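Local coordinates for protein NleG5-1 effector (PDB 5VGC) that probably acts as a ubiquitin-protein ligase and binds calcium ions, at residues I78-I81 / E82-N86; A126-V129 / E130-Q133. The protein carries 1 engineered substitution. All blocks are in the same frame, centred on the assembly; numbering follows the deposited sequence.

Interaction 1 (I78-I81 / E82-N86); sequences IEHI and ERTLN
The backbone oxygen of His80 is gripped twice by Thr84. Thr84 N donates to His80 O at 2.8 Å. Thr84 OG1 also donates to His80 O at 2.8 Å, but approaches 45° off the plane of the carbonyl. OG1 stands beside its own backbone N (chi1 -51°), which turns the hydroxyl back toward the preceding turn. There it also lies over one face of the His80 imidazole, nearer the ring's border than its middle. Three further i to i+4 backbone bonds continue the helix, from Glu82, Arg83 and Leu85 to Ile78, Glu79 and Ile81.

On the apolar side, Ile81 and Leu85 run alongside each other, with Ile81 CG2 3.6 Å from Leu85 CD1. The extended Glu82 chain carries its carboxylate past Ile78, where Ile78 CG2 meets Glu82 OE2. Glu82 OE2 is hydrogen-bonded to Gly59 N and Ser92 OG, and Glu82 OE1 has a hydrogen bond of its own, so the buried acid is satisfied. On the outer side, one water joins Glu79 OE2 (2.6 Å) to Arg83 NE (3.1 Å). Arg83 NH1 binds Ser89 O and forms a salt bridge with Glu94.

This is the last part of helix 68-85. Ile78 and Leu85 rest on strand 44-50, Thr84 and Leu85 touch helix 22-34, and Asn86 OD1 is hydrogen-bonded to Phe57 N just past the helix end.

Interaction 2 (A126-V129 / E130-Q133); sequences AFNV and EHAQ. With CA (calcium ion), chain F; CA (calcium ion), chain G.
Asn128 OD1 accepts from His131 N at 2.8 Å, and the bond is almost straight at the hydrogen (177°). The donor comes in over the flat side of the amide. With chi1 at 180°, the Asn128 amide points away from its own N and reaches across the first turn of the helix. The His131 ring crosses the amide at a slant, the two planes 29° apart. Asn128 ND2 lies near His131 ND1 but is not bonded to it.

The Glu130 carboxylate bridges two calcium ions. Glu130 OE2 binds one calcium ion at 2.2 Å, and two waters also bind that ion. Glu130 OE1 binds the second calcium ion at 2.4 Å, where Glu151 OE2 also binds.

Farther back, Ala132 N donates to Val129 O at 2.8 Å and closes a short turn. Ala132 CB packs against Phe127 CD1 at 3.6 Å, and the Phe127 ring also meets that of Phe155. Backbone bonds from Phe127 to Gly153 and from Val129 to Glu151 tie the segment to strand 152-157 and its approach. The arrangement is an asparagine N-cap on a short, weakly bonded helix, set beside a surface calcium site in the NleG family region, which belongs to the RING clan.

From the N terminus, the chain first forms helix 22-34, then the three-stranded antiparallel sheet 37-41, 44-50 and 57-60. Helix 68-85 then packs on it, and interaction 1 lies in the last turns of that helix. Helices 92-102 and 111-125 follow before interaction 2, at the step from strand 127-128 into helix 129-132. Both contacts are local and neither closes a long loop. They stand in series, without nesting or crossing. The centres of interactions 1 and 2 are about 62 Å apart, on opposite sides of the chain's centre. Interaction 1 belongs to the N-terminal helix-and-sheet part. Interaction 2 belongs to the C-terminal part, probably RING-like, beside strand 152-157.

Interaction 1 (I78-I81 / E82-N86)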
ATOM      1  N   ILE A  78      -7.368 -27.184 -15.642  1.00 46.36           N
ATOM      2  CA  ILE A  78      -7.551 -26.425 -14.386  1.00 39.02           C
ATOM      3  C   ILE A  78      -7.322 -24.940 -14.632  1.00 33.02           C
ATOM      4  O   ILE A  78      -8.119 -24.112 -14.180  1.00 27.75           O
ATOM      5  CB  ILE A  78      -6.650 -26.902 -13.219  1.00 46.26           C
ATOM      6  CG1 ILE A  78      -7.065 -28.304 -12.774  1.00 56.83           C
ATOM      7  CG2 ILE A  78      -6.760 -25.933 -12.020  1.00 43.35           C
ATOM      8  CD1 ILE A  78      -6.228 -28.910 -11.670  1.00 59.42           C
ATOM      9  N   GLU A  79      -6.238 -24.601 -15.335  1.00 30.45           N
ATOM     10  CA  GLU A  79      -6.007 -23.196 -15.692  1.00 25.82           C
ATOM     11  C   GLU A  79      -7.213 -22.600 -16.403  1.00 21.96           C
ATOM     12  O   GLU A  79      -7.694 -21.519 -16.023  1.00 18.85           O
ATOM     13  CB  GLU A  79      -4.743 -23.026 -16.531  1.00 31.05           C
ATOM     14  CG  GLU A  79      -3.546 -22.623 -15.687  1.00 34.56           C
ATOM     15  CD  GLU A  79      -2.327 -22.352 -16.517  1.00 36.36           C
ATOM     16  OE1 GLU A  79      -1.199 -22.615 -16.030  1.00 42.20           O
ATOM     17  OE2 GLU A  79      -2.504 -21.882 -17.659  1.00 40.71           O
ATOM     18  N   HIS A  80      -7.702 -23.313 -17.424  1.00 27.57           N
ATOM     19  CA  HIS A  80      -8.913 -22.873 -18.134  1.00 24.35           C
ATOM     20  C   HIS A  80     -10.127 -22.720 -17.213  1.00 23.53           C
ATOM     21  O   HIS A  80     -10.801 -21.691 -17.225  1.00 26.29           O
ATOM     22  CB  HIS A  80      -9.295 -23.809 -19.273  1.00 27.86           C
ATOM     23  CG  HIS A  80     -10.372 -23.244 -20.155  1.00 31.00           C
ATOM     24  ND1 HIS A  80     -11.708 -23.510 -19.967  1.00 28.68           N
ATOM     25  CD2 HIS A  80     -10.305 -22.406 -21.220  1.00 36.86           C
ATOM     26  CE1 HIS A  80     -12.416 -22.874 -20.885  1.00 29.89           C
ATOM     27  NE2 HIS A  80     -11.587 -22.201 -21.658  1.00 31.79           N
ATOM     28  N   ILE A  81     -10.405 -23.735 -16.417  1.00 24.05           N
ATOM     29  CA  ILE A  81     -11.563 -23.657 -15.530  1.00 34.43           C
ATOM     30  C   ILE A  81     -11.432 -22.450 -14.605  1.00 32.65           C
ATOM     31  O   ILE A  81     -12.387 -21.679 -14.429  1.00 39.62           O
ATOM     32  CB  ILE A  81     -11.760 -24.952 -14.709  1.00 42.95           C
ATOM     33  CG1 ILE A  81     -12.185 -26.094 -15.625  1.00 45.50           C
ATOM     34  CG2 ILE A  81     -12.821 -24.752 -13.627  1.00 50.39           C
ATOM     35  CD1 ILE A  81     -11.894 -27.458 -15.041  1.00 61.53           C
ATOM     36  N   GLU A  82     -10.243 -22.299 -14.024  1.00 38.34           N
ATOM     37  CA  GLU A  82      -9.934 -21.166 -13.156  1.00 40.21           C
ATOM     38  C   GLU A  82     -10.173 -19.850 -13.881  1.00 27.67           C
ATOM     39  O   GLU A  82     -10.865 -18.980 -13.353  1.00 34.77           O
ATOM     40  CB  GLU A  82      -8.493 -21.237 -12.633  1.00 41.14           C
ATOM     41  CG  GLU A  82      -8.321 -22.224 -11.500  1.00 59.07           C
ATOM     42  CD  GLU A  82      -6.885 -22.339 -11.015  1.00 57.43           C
ATOM     43  OE1 GLU A  82      -5.965 -21.796 -11.686  1.00 41.61           O
ATOM     44  OE2 GLU A  82      -6.690 -22.964  -9.948  1.00 52.88           O
ATOM     45  N   ARG A  83      -9.615 -19.703 -15.079  1.00 19.17           N
ATOM     46  CA  ARG A  83      -9.832 -18.466 -15.819  1.00 23.00           C
ATOM     47  C   ARG A  83     -11.321 -18.234 -16.125  1.00 32.63           C
ATOM     48  O   ARG A  83     -11.808 -17.113 -16.037  1.00 33.10           O
ATOM     49  CB  ARG A  83      -9.017 -18.435 -17.115  1.00 26.49           C
ATOM     50  CG  ARG A  83      -7.541 -18.195 -16.905  1.00 21.02           C
ATOM     51  CD  ARG A  83      -6.871 -17.721 -18.177  1.00 20.48           C
ATOM     52  NE  ARG A  83      -5.430 -17.792 -17.971  1.00 26.33           N
ATOM     53  CZ  ARG A  83      -4.680 -16.830 -17.424  1.00 19.43           C
ATOM     54  NH1 ARG A  83      -5.197 -15.675 -16.995  1.00 17.90           N
ATOM     55  NH2 ARG A  83      -3.391 -17.027 -17.279  1.00 16.31           N
ATOM     56  N   THR A  84     -12.040 -19.296 -16.473  1.00 29.68           N
ATOM     57  CA  THR A  84     -13.447 -19.164 -16.822  1.00 37.72           C
ATOM     58  C   THR A  84     -14.267 -18.759 -15.599  1.00 34.37           C
ATOM     59  O   THR A  84     -15.113 -17.876 -15.695  1.00 33.50           O
ATOM     60  CB  THR A  84     -13.998 -20.455 -17.472  1.00 37.62           C
ATOM     61  OG1 THR A  84     -13.129 -20.859 -18.541  1.00 32.74           O
ATOM     62  CG2 THR A  84     -15.388 -20.228 -18.023  1.00 37.73           C
ATOM     63  N   LEU A  85     -13.997 -19.389 -14.460  1.00 34.59           N
ATOM     64  CA  LEU A  85     -14.645 -19.010 -13.188  1.00 42.36           C
ATOM     65  C   LEU A  85     -14.258 -17.633 -12.595  1.00 39.93           C
ATOM     66  O   LEU A  85     -15.128 -16.893 -12.142  1.00 42.80           O
ATOM     67  CB  LEU A  85     -14.385 -20.083 -12.119  1.00 44.68           C
ATOM     68  CG  LEU A  85     -15.022 -21.441 -12.370  1.00 50.25           C
ATOM     69  CD1 LEU A  85     -14.452 -22.476 -11.409  1.00 46.04           C
ATOM     70  CD2 LEU A  85     -16.529 -21.331 -12.217  1.00 47.08           C
ATOM     71  N   ASN A  86     -12.971 -17.297 -12.588  1.00 38.20           N
ATOM     72  CA  ASN A  86     -12.481 -16.158 -11.796  1.00 32.40           C
ATOM     73  C   ASN A  86     -12.750 -14.778 -12.397  1.00 31.84           C
ATOM     74  O   ASN A  86     -12.895 -14.633 -13.617  1.00 32.97           O
ATOM     75  CB  ASN A  86     -10.973 -16.317 -11.548  1.00 36.02           C
ATOM     76  CG  ASN A  86     -10.652 -17.467 -10.599  1.00 34.80           C
ATOM     77  OD1 ASN A  86     -11.508 -17.934  -9.843  1.00 26.73           O
ATOM     78  ND2 ASN A  86      -9.411 -17.922 -10.631  1.00 20.80           N
TER
HETATM   79  O   HOH W   1      -3.854 -20.152 -19.133  1.00 19.71           O

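Interaction 2 (A126-V129 / E130-Q133)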
ATOM      1  N   ALA A 126      26.515  -0.127  19.635  1.00 17.92           N
ATOM      2  CA  ALA A 126      26.550  -1.174  20.669  1.00 16.22           C
ATOM      3  C   ALA A 126      27.727  -1.064  21.610  1.00 17.25           C
ATOM      4  O   ALA A 126      28.845  -0.778  21.156  1.00 19.82           O
ATOM      5  CB  ALA A 126      26.546  -2.549  20.028  1.00 16.52           C
ATOM      6  N   PHE A 127      27.484  -1.285  22.912  1.00 15.87           N
ATOM      7  CA  PHE A 127      28.560  -1.223  23.933  1.00 17.13           C
ATOM      8  C   PHE A 127      28.500  -2.411  24.915  1.00 15.96           C
ATOM      9  O   PHE A 127      27.423  -2.986  25.165  1.00 14.18           O
ATOM     10  CB  PHE A 127      28.519   0.112  24.681  1.00 18.26           C
ATOM     11  CG  PHE A 127      27.256   0.332  25.474  1.00 17.91           C
ATOM     12  CD1 PHE A 127      27.172  -0.061  26.806  1.00 18.51           C
ATOM     13  CD2 PHE A 127      26.140   0.933  24.891  1.00 18.26           C
ATOM     14  CE1 PHE A 127      26.003   0.129  27.544  1.00 18.93           C
ATOM     15  CE2 PHE A 127      24.972   1.132  25.621  1.00 17.54           C
ATOM     16  CZ  PHE A 127      24.903   0.730  26.953  1.00 17.65           C
ATOM     17  N   ASN A 128      29.665  -2.761  25.458  1.00 17.59           N
ATOM     18  CA  ASN A 128      29.806  -3.728  26.551  1.00 17.30           C
ATOM     19  C   ASN A 128      29.130  -3.145  27.804  1.00 16.46           C
ATOM     20  O   ASN A 128      29.628  -2.168  28.396  1.00 18.05           O
ATOM     21  CB  ASN A 128      31.318  -3.968  26.771  1.00 20.07           C
ATOM     22  CG  ASN A 128      31.637  -4.953  27.893  1.00 20.47           C
ATOM     23  OD1 ASN A 128      31.012  -4.995  28.950  1.00 19.33           O
ATOM     24  ND2 ASN A 128      32.642  -5.743  27.658  1.00 22.76           N
ATOM     25  N   VAL A 129      28.013  -3.755  28.201  1.00 14.85           N
ATOM     26  CA  VAL A 129      27.241  -3.207  29.322  1.00 14.77           C
ATOM     27  C   VAL A 129      28.067  -3.165  30.601  1.00 16.55           C
ATOM     28  O   VAL A 129      28.147  -2.096  31.263  1.00 18.12           O
ATOM     29  CB  VAL A 129      25.919  -3.963  29.549  1.00 13.66           C
ATOM     30  CG1 VAL A 129      25.100  -3.333  30.682  1.00 14.49           C
ATOM     31  CG2 VAL A 129      25.123  -3.985  28.243  1.00 12.48           C
ATOM     32  N   GLU A 130      28.691  -4.288  30.952  1.00 16.98           N
ATOM     33  CA  GLU A 130      29.387  -4.357  32.239  1.00 18.92           C
ATOM     34  C   GLU A 130      30.598  -3.415  32.267  1.00 21.19           C
ATOM     35  O   GLU A 130      30.816  -2.759  33.272  1.00 23.23           O
ATOM     36  CB  GLU A 130      29.564  -5.774  32.829  1.00 19.42           C
ATOM     37  CG  GLU A 130      30.357  -6.771  32.049  1.00 19.93           C
ATOM     38  CD  GLU A 130      29.925  -8.231  32.231  1.00 20.31           C
ATOM     39  OE1 GLU A 130      28.774  -8.548  32.591  1.00 19.62           O
ATOM     40  OE2 GLU A 130      30.775  -9.114  31.986  1.00 22.10           O
ATOM     41  N   HIS A 131      31.319  -3.274  31.164  1.00 21.95           N
ATOM     42  CA  HIS A 131      32.325  -2.192  31.072  1.00 26.64           C
ATOM     43  C   HIS A 131      31.749  -0.763  31.141  1.00 28.10           C
ATOM     44  O   HIS A 131      32.514   0.156  31.460  1.00 33.08           O
ATOM     45  CB  HIS A 131      33.252  -2.338  29.863  1.00 28.94           C
ATOM     46  CG  HIS A 131      34.312  -3.390  30.034  1.00 37.38           C
ATOM     47  ND1 HIS A 131      34.850  -4.070  28.965  1.00 48.43           N
ATOM     48  CD2 HIS A 131      34.922  -3.889  31.140  1.00 40.40           C
ATOM     49  CE1 HIS A 131      35.748  -4.937  29.399  1.00 45.83           C
ATOM     50  NE2 HIS A 131      35.811  -4.848  30.717  1.00 42.29           N
ATOM     51  N   ALA A 132      30.453  -0.544  30.854  1.00 25.59           N
ATOM     52  CA  ALA A 132      29.941   0.837  30.783  1.00 27.01           C
ATOM     53  C   ALA A 132      29.707   1.424  32.166  1.00 31.78           C
ATOM     54  O   ALA A 132      29.636   2.657  32.332  1.00 33.36           O
ATOM     55  CB  ALA A 132      28.670   0.912  29.964  1.00 25.50           C
ATOM     56  N   GLN A 133      29.586   0.536  33.152  1.00 35.79           N
ATOM     57  CA  GLN A 133      29.498   0.917  34.556  1.00 36.88           C
ATOM     58  C   GLN A 133      28.344   1.904  34.713  1.00 39.00           C
ATOM     59  O   GLN A 133      28.509   3.041  35.137  1.00 45.55           O
ATOM     60  CB  GLN A 133      30.844   1.437  35.060  1.00 43.62           C
ATOM     61  CG  GLN A 133      31.846   0.320  35.358  1.00 52.60           C
ATOM     62  CD  GLN A 133      33.174   0.828  35.910  1.00 65.36           C
ATOM     63  OE1 GLN A 133      33.437   0.738  37.111  1.00 75.08           O
ATOM     64  NE2 GLN A 133      34.019   1.366  35.028  1.00 81.28           N
TER
HETATM   65 CA    CA F 304      30.916 -11.193  31.433  1.00 17.82          CA
HETATM   66 CA    CA G 305      26.877 -10.064  32.872  0.50  8.43          CA
HETATM   67  O   HOH W   2      29.759 -10.422  29.214  1.00 12.14           O
HETATM   68  O   HOH W   3      32.706  -9.960  30.573  1.00 20.76           O